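Local coordinates for protein glutamyl-tRNA(Gln) amidotransferase subunit B, mitochondrial (Saccharomyces cerevisiae, PDB 4N0H) that is one subunit of a three-subunit mitochondrial amidotransferase assembly and carries the GatB/GatE catalytic domain, built round a large mixed beta-sheet with helices packed against it, at residues L18-Q23 with R185-K190; G203-E206 with R211-V214. All blocks are in the same frame, centred on the assembly; numbering follows the deposited sequence.

Contact 1: residues L18-Q23 with R185-K190; sequences LEIHTQ and RAFIKK
The core of the GatB/GatE catalytic domain is a mixed sheet with helices on it, and here Leu18 and Ile20 of strand 14-23 receive Phe187 and Ile188 of helix 181-197 in an alpha/beta layer contact. The axis of the short helical segment runs at 22° to that of the strand, nearly along it, with a closest approach of 11.4 Å. At that spacing the two backbones do not meet and side chains bridge the gap; even the nearest alpha carbons, Ile20 CA and Ile188 CA, are 8.9 Å apart. The interface is small, 145 Å² over both sides, wholly apolar, and its four touching residues are all buried.

Two of the three closest approaches are made to adjacent ring atoms, CD2 and CE2 of Phe187. The CB of Phe187 points toward the strand and, with CG anti to the backbone N (chi1 -179°), the CD2-CE2 side of the ring meets Leu18 and Ile20. Ile20 comes at the ring edge, close to its plane, with CD1 3.9 Å from Phe187 CE2; its CG1 arm is fully extended (chi2 -180°), placing that methyl at the far end of the side chain. Leu18 and Phe187 run past each other in opposite directions, and Leu18 CD1 lies 3.9 Å from Phe187 CD2.

Around the ring, Phe178 meets Phe187 edge-to-face, and Ile117 of strand 102-120 also touches it. Strand 14-23 is itself held between strands 168-174 and 210-218, so the helix packs on an interior strand of the sheet. Ile188 adds the remaining contact: its side chain crosses that of Leu18 at about a right angle, and the Leu18 methyl that touches the ring, CD1, also reaches Ile188 CG1 at 4.1 Å.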
ATOM      1  N   LEU B  18      16.989   6.476  28.533  1.00 44.77           N
ATOM      2  CA  LEU B  18      15.604   6.933  28.501  1.00 44.74           C
ATOM      3  C   LEU B  18      15.024   6.894  27.093  1.00 44.03           C
ATOM      4  O   LEU B  18      15.729   7.140  26.112  1.00 39.07           O
ATOM      5  CB  LEU B  18      15.495   8.355  29.061  1.00 41.48           C
ATOM      6  CG  LEU B  18      15.917   8.565  30.514  1.00 41.99           C
ATOM      7  CD1 LEU B  18      15.883  10.043  30.866  1.00 44.09           C
ATOM      8  CD2 LEU B  18      15.017   7.773  31.448  1.00 42.98           C
ATOM      9  N   GLU B  19      13.734   6.582  27.007  1.00 41.95           N
ATOM     10  CA  GLU B  19      12.992   6.701  25.759  1.00 45.20           C
ATOM     11  C   GLU B  19      11.833   7.659  25.988  1.00 45.22           C
ATOM     12  O   GLU B  19      10.897   7.350  26.730  1.00 45.90           O
ATOM     13  CB  GLU B  19      12.481   5.339  25.302  1.00 50.64           C
ATOM     14  CG  GLU B  19      13.590   4.346  25.012  1.00 61.33           C
ATOM     15  CD  GLU B  19      13.070   2.947  24.759  1.00 71.51           C
ATOM     16  OE1 GLU B  19      11.834   2.773  24.673  1.00 72.47           O
ATOM     17  OE2 GLU B  19      13.901   2.019  24.649  1.00 77.41           O
ATOM     18  N   ILE B  20      11.909   8.831  25.368  1.00 40.91           N
ATOM     19  CA  ILE B  20      10.946   9.893  25.632  1.00 37.72           C
ATOM     20  C   ILE B  20      10.065  10.217  24.431  1.00 37.09           C
ATOM     21  O   ILE B  20      10.543  10.682  23.396  1.00 35.41           O
ATOM     22  CB  ILE B  20      11.637  11.183  26.112  1.00 37.73           C
ATOM     23  CG1 ILE B  20      12.493  10.901  27.349  1.00 42.91           C
ATOM     24  CG2 ILE B  20      10.598  12.251  26.416  1.00 29.54           C
ATOM     25  CD1 ILE B  20      13.207  12.123  27.899  1.00 43.23           C
ATOM     26  N   HIS B  21       8.769   9.970  24.585  1.00 35.58           N
ATOM     27  CA  HIS B  21       7.806  10.311  23.554  1.00 32.19           C
ATOM     28  C   HIS B  21       7.224  11.678  23.852  1.00 34.35           C
ATOM     29  O   HIS B  21       6.843  11.972  24.984  1.00 36.36           O
ATOM     30  CB  HIS B  21       6.700   9.261  23.468  1.00 34.61           C
ATOM     31  CG  HIS B  21       7.167   7.942  22.942  1.00 40.98           C
ATOM     32  ND1 HIS B  21       7.903   7.056  23.698  1.00 46.62           N
ATOM     33  CD2 HIS B  21       7.009   7.361  21.730  1.00 44.36           C
ATOM     34  CE1 HIS B  21       8.175   5.984  22.977  1.00 48.62           C
ATOM     35  NE2 HIS B  21       7.645   6.144  21.778  1.00 49.65           N
ATOM     36  N   THR B  22       7.167  12.516  22.827  1.00 33.87           N
ATOM     37  CA  THR B  22       6.720  13.887  22.995  1.00 35.81           C
ATOM     38  C   THR B  22       5.703  14.272  21.924  1.00 31.36           C
ATOM     39  O   THR B  22       5.988  14.196  20.731  1.00 29.68           O
ATOM     40  CB  THR B  22       7.921  14.851  22.954  1.00 43.74           C
ATOM     41  OG1 THR B  22       8.582  14.845  24.227  1.00 49.02           O
ATOM     42  CG2 THR B  22       7.469  16.252  22.648  1.00 45.40           C
ATOM     43  N   GLN B  23       4.513  14.675  22.360  1.00 34.15           N
ATOM     44  CA  GLN B  23       3.486  15.151  21.445  1.00 32.80           C
ATOM     45  C   GLN B  23       3.875  16.511  20.891  1.00 30.26           C
ATOM     46  O   GLN B  23       4.136  17.440  21.652  1.00 35.11           O
ATOM     47  CB  GLN B  23       2.130  15.264  22.149  1.00 33.70           C
ATOM     48  CG  GLN B  23       1.437  13.942  22.407  1.00 38.44           C
ATOM     49  CD  GLN B  23       0.002  14.110  22.878  1.00 45.77           C
ATOM     50  OE1 GLN B  23      -0.328  15.070  23.579  1.00 48.92           O
ATOM     51  NE2 GLN B  23      -0.861  13.178  22.488  1.00 44.35           N
ATOM     52  N   ARG B 185      16.831  12.999  36.564  1.00 52.49           N
ATOM     53  CA  ARG B 185      15.955  14.114  36.910  1.00 54.75           C
ATOM     54  C   ARG B 185      16.354  15.411  36.202  1.00 54.99           C
ATOM     55  O   ARG B 185      15.497  16.136  35.693  1.00 54.37           O
ATOM     56  CB  ARG B 185      15.917  14.325  38.429  1.00 59.18           C
ATOM     57  CG  ARG B 185      15.308  15.654  38.853  1.00 64.76           C
ATOM     58  CD  ARG B 185      15.077  15.735  40.364  1.00 74.27           C
ATOM     59  NE  ARG B 185      13.812  15.117  40.757  1.00 80.10           N
ATOM     60  CZ  ARG B 185      13.709  14.031  41.518  1.00 84.18           C
ATOM     61  NH1 ARG B 185      14.800  13.438  41.987  1.00 85.29           N
ATOM     62  NH2 ARG B 185      12.511  13.545  41.819  1.00 84.54           N
ATOM     63  N   ALA B 186      17.654  15.694  36.168  1.00 51.82           N
ATOM     64  CA  ALA B 186      18.157  16.916  35.546  1.00 46.87           C
ATOM     65  C   ALA B 186      17.950  16.919  34.031  1.00 45.40           C
ATOM     66  O   ALA B 186      17.693  17.965  33.434  1.00 44.45           O
ATOM     67  CB  ALA B 186      19.629  17.119  35.880  1.00 42.93           C
ATOM     68  N   PHE B 187      18.066  15.747  33.414  1.00 44.52           N
ATOM     69  CA  PHE B 187      17.892  15.619  31.969  1.00 43.21           C
ATOM     70  C   PHE B 187      16.440  15.857  31.554  1.00 44.95           C
ATOM     71  O   PHE B 187      16.165  16.625  30.633  1.00 45.97           O
ATOM     72  CB  PHE B 187      18.356  14.241  31.496  1.00 43.10           C
ATOM     73  CG  PHE B 187      18.224  14.030  30.015  1.00 44.69           C
ATOM     74  CD1 PHE B 187      19.259  14.374  29.160  1.00 41.56           C
ATOM     75  CD2 PHE B 187      17.070  13.479  29.477  1.00 44.47           C
ATOM     76  CE1 PHE B 187      19.143  14.177  27.793  1.00 45.78           C
ATOM     77  CE2 PHE B 187      16.945  13.282  28.112  1.00 43.75           C
ATOM     78  CZ  PHE B 187      17.981  13.632  27.269  1.00 42.58           C
ATOM     79  N   ILE B 188      15.519  15.177  32.231  1.00 45.47           N
ATOM     80  CA  ILE B 188      14.094  15.322  31.960  1.00 43.96           C
ATOM     81  C   ILE B 188      13.674  16.779  32.113  1.00 41.72           C
ATOM     82  O   ILE B 188      12.922  17.309  31.299  1.00 39.42           O
ATOM     83  CB  ILE B 188      13.262  14.439  32.906  1.00 45.95           C
ATOM     84  CG1 ILE B 188      13.554  12.961  32.639  1.00 44.97           C
ATOM     85  CG2 ILE B 188      11.778  14.728  32.750  1.00 44.83           C
ATOM     86  CD1 ILE B 188      12.852  12.021  33.589  1.00 49.70           C
ATOM     87  N   LYS B 189      14.193  17.424  33.152  1.00 43.17           N
ATOM     88  CA  LYS B 189      13.907  18.829  33.418  1.00 43.15           C
ATOM     89  C   LYS B 189      14.383  19.727  32.279  1.00 42.69           C
ATOM     90  O   LYS B 189      13.644  20.594  31.816  1.00 39.98           O
ATOM     91  CB  LYS B 189      14.573  19.259  34.728  1.00 48.88           C
ATOM     92  CG  LYS B 189      14.112  20.604  35.256  1.00 54.17           C
ATOM     93  CD  LYS B 189      15.082  21.131  36.307  1.00 64.69           C
ATOM     94  CE  LYS B 189      14.401  22.096  37.263  1.00 70.50           C
ATOM     95  NZ  LYS B 189      13.451  21.388  38.170  1.00 73.40           N
ATOM     96  N   LYS B 190      15.617  19.517  31.829  1.00 46.19           N
ATOM     97  CA  LYS B 190      16.178  20.336  30.758  1.00 44.90           C
ATOM     98  C   LYS B 190      15.531  20.021  29.409  1.00 40.97           C
ATOM     99  O   LYS B 190      15.314  20.915  28.592  1.00 43.16           O
ATOM    100  CB  LYS B 190      17.699  20.174  30.664  1.00 47.98           C
ATOM    101  CG  LYS B 190      18.340  21.104  29.643  1.00 53.78           C
ATOM    102  CD  LYS B 190      19.860  21.006  29.636  1.00 60.69           C
ATOM    103  CE  LYS B 190      20.443  21.372  30.986  1.00 66.62           C
ATOM    104  NZ  LYS B 190      21.872  21.792  30.894  1.00 69.34           N
TER

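Contact 2: residues G203-E206 with R211-V214; sequences GDLE and RVDV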
ATOM      1  N   GLY B 203       5.731  19.747  26.566  1.00 36.66           N
ATOM      2  CA  GLY B 203       6.613  18.948  27.398  1.00 34.12           C
ATOM      3  C   GLY B 203       6.000  18.540  28.727  1.00 39.40           C
ATOM      4  O   GLY B 203       6.713  18.230  29.683  1.00 44.73           O
ATOM      5  N   ASP B 204       4.674  18.528  28.794  1.00 38.54           N
ATOM      6  CA  ASP B 204       3.994  18.269  30.057  1.00 45.37           C
ATOM      7  C   ASP B 204       3.786  16.779  30.322  1.00 41.33           C
ATOM      8  O   ASP B 204       3.086  16.093  29.577  1.00 40.19           O
ATOM      9  CB  ASP B 204       2.659  19.012  30.113  1.00 51.48           C
ATOM     10  CG  ASP B 204       2.021  18.955  31.490  1.00 58.88           C
ATOM     11  OD1 ASP B 204       0.799  19.181  31.589  1.00 62.74           O
ATOM     12  OD2 ASP B 204       2.741  18.682  32.475  1.00 59.92           O
ATOM     13  N   LEU B 205       4.405  16.289  31.391  1.00 41.58           N
ATOM     14  CA  LEU B 205       4.268  14.892  31.791  1.00 45.82           C
ATOM     15  C   LEU B 205       2.880  14.597  32.360  1.00 46.32           C
ATOM     16  O   LEU B 205       2.383  13.477  32.253  1.00 48.53           O
ATOM     17  CB  LEU B 205       5.340  14.528  32.821  1.00 48.90           C
ATOM     18  CG  LEU B 205       6.779  14.427  32.319  1.00 51.51           C
ATOM     19  CD1 LEU B 205       7.749  14.369  33.490  1.00 57.22           C
ATOM     20  CD2 LEU B 205       6.934  13.201  31.447  1.00 54.52           C
ATOM     21  N   GLU B 206       2.255  15.608  32.958  1.00 45.00           N
ATOM     22  CA  GLU B 206       0.939  15.446  33.573  1.00 47.64           C
ATOM     23  C   GLU B 206      -0.155  15.142  32.548  1.00 50.65           C
ATOM     24  O   GLU B 206      -1.025  14.311  32.794  1.00 51.03           O
ATOM     25  CB  GLU B 206       0.570  16.688  34.386  1.00 50.88           C
ATOM     26  N   ARG B 211       6.069  11.500  27.593  1.00 38.46           N
ATOM     27  CA  ARG B 211       6.016  10.198  28.251  1.00 41.94           C
ATOM     28  C   ARG B 211       7.421   9.615  28.301  1.00 41.80           C
ATOM     29  O   ARG B 211       8.133   9.604  27.294  1.00 34.75           O
ATOM     30  CB  ARG B 211       5.081   9.249  27.497  1.00 43.30           C
ATOM     31  CG  ARG B 211       3.703   9.828  27.211  1.00 48.84           C
ATOM     32  CD  ARG B 211       3.042   9.153  26.018  1.00 52.48           C
ATOM     33  NE  ARG B 211       1.969   9.974  25.462  1.00 53.21           N
ATOM     34  CZ  ARG B 211       1.418   9.780  24.267  1.00 51.27           C
ATOM     35  NH1 ARG B 211       1.841   8.788  23.496  1.00 50.41           N
ATOM     36  NH2 ARG B 211       0.450  10.582  23.840  1.00 44.21           N
ATOM     37  N   VAL B 212       7.819   9.130  29.473  1.00 40.87           N
ATOM     38  CA  VAL B 212       9.179   8.643  29.665  1.00 43.23           C
ATOM     39  C   VAL B 212       9.240   7.158  30.024  1.00 48.25           C
ATOM     40  O   VAL B 212       8.763   6.747  31.079  1.00 49.78           O
ATOM     41  CB  VAL B 212       9.899   9.443  30.764  1.00 42.20           C
ATOM     42  CG1 VAL B 212      11.325   8.942  30.939  1.00 37.43           C
ATOM     43  CG2 VAL B 212       9.877  10.925  30.440  1.00 42.75           C
ATOM     44  N   ASP B 213       9.822   6.360  29.135  1.00 49.25           N
ATOM     45  CA  ASP B 213      10.159   4.978  29.453  1.00 49.64           C
ATOM     46  C   ASP B 213      11.628   4.912  29.853  1.00 50.58           C
ATOM     47  O   ASP B 213      12.426   5.756  29.448  1.00 50.07           O
ATOM     48  CB  ASP B 213       9.918   4.062  28.252  1.00 53.12           C
ATOM     49  CG  ASP B 213       8.456   3.977  27.863  1.00 59.11           C
ATOM     50  OD1 ASP B 213       7.586   4.170  28.741  1.00 55.81           O
ATOM     51  OD2 ASP B 213       8.181   3.709  26.671  1.00 64.01           O
ATOM     52  N   VAL B 214      11.984   3.906  30.643  1.00 54.30           N
ATOM     53  CA  VAL B 214      13.360   3.733  31.096  1.00 53.20           C
ATOM     54  C   VAL B 214      13.861   2.345  30.726  1.00 53.33           C
ATOM     55  O   VAL B 214      13.105   1.377  30.768  1.00 55.95           O
ATOM     56  CB  VAL B 214      13.471   3.903  32.631  1.00 54.41           C
ATOM     57  CG1 VAL B 214      14.915   3.743  33.099  1.00 54.34           C
ATOM     58  CG2 VAL B 214      12.925   5.248  33.061  1.00 54.42           C
TER
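Leu205, in the loop between helix 181-197 and strand 210-218, packs against the early part of the strand that follows it, on Val212, closing a tight connection in the catalytic domain. The apolar part rests on one methyl pair: Leu205 CD2 lies 3.9 Å from Val212 CG2. The two side chains approach at a slant, and the CB of Leu205 does not itself aim at the strand; CG sits beside the backbone N (chi1 -71°), and the branch beyond it brings CD2 closer. The same methyl comes within 4.3 Å of Arg211 N, a packing approach to the backbone. Together the segments bury 80 Å².

Polar side chains of the two segments bond elsewhere than to each other, though a backbone hydrogen bond joins Asp204 to Met210. Asp204 forms an Asx turn, its OD2 accepting from Glu206 N at 3.1 Å with an N-H...O angle of 151°. The donor stands well above the carboxylate plane, 74° out of it. The CB of Arg211 points away from 203-206; its NH2 makes a salt bridge with Asp143 OD1 and its NE a hydrogen bond to Gly208 O, in the residues linking the two segments.

Leu205 also touches Ile188 and Gln192 of helix 181-197 and Thr232 of helix 232-248, while Val212 meets Ile235 of that second helix and Leu18 of strand 14-23, placing the methyl pair among two helices and the sheet.

Overall arrangement
From the N terminus, strand 14-23 comes first, and contact 1 closes a loop of 161 residues, running through much of the sheet, when helix 181-197 returns to it. Contact 2 opens only afterwards and spans just four intervening residues, so the two are in series, neither nested nor crossed. Their centres nevertheless lie about 6 Å apart, because strand 210-218 pairs antiparallel with strand 14-23: His21 O to Arg211 N and Glu19 O to Asp213 N are both 2.8 Å, probable hydrogen bonds. Contact 1 thus joins helix 181-197 to the sheet, while contact 2 ties the ensuing loop to the adjacent strand.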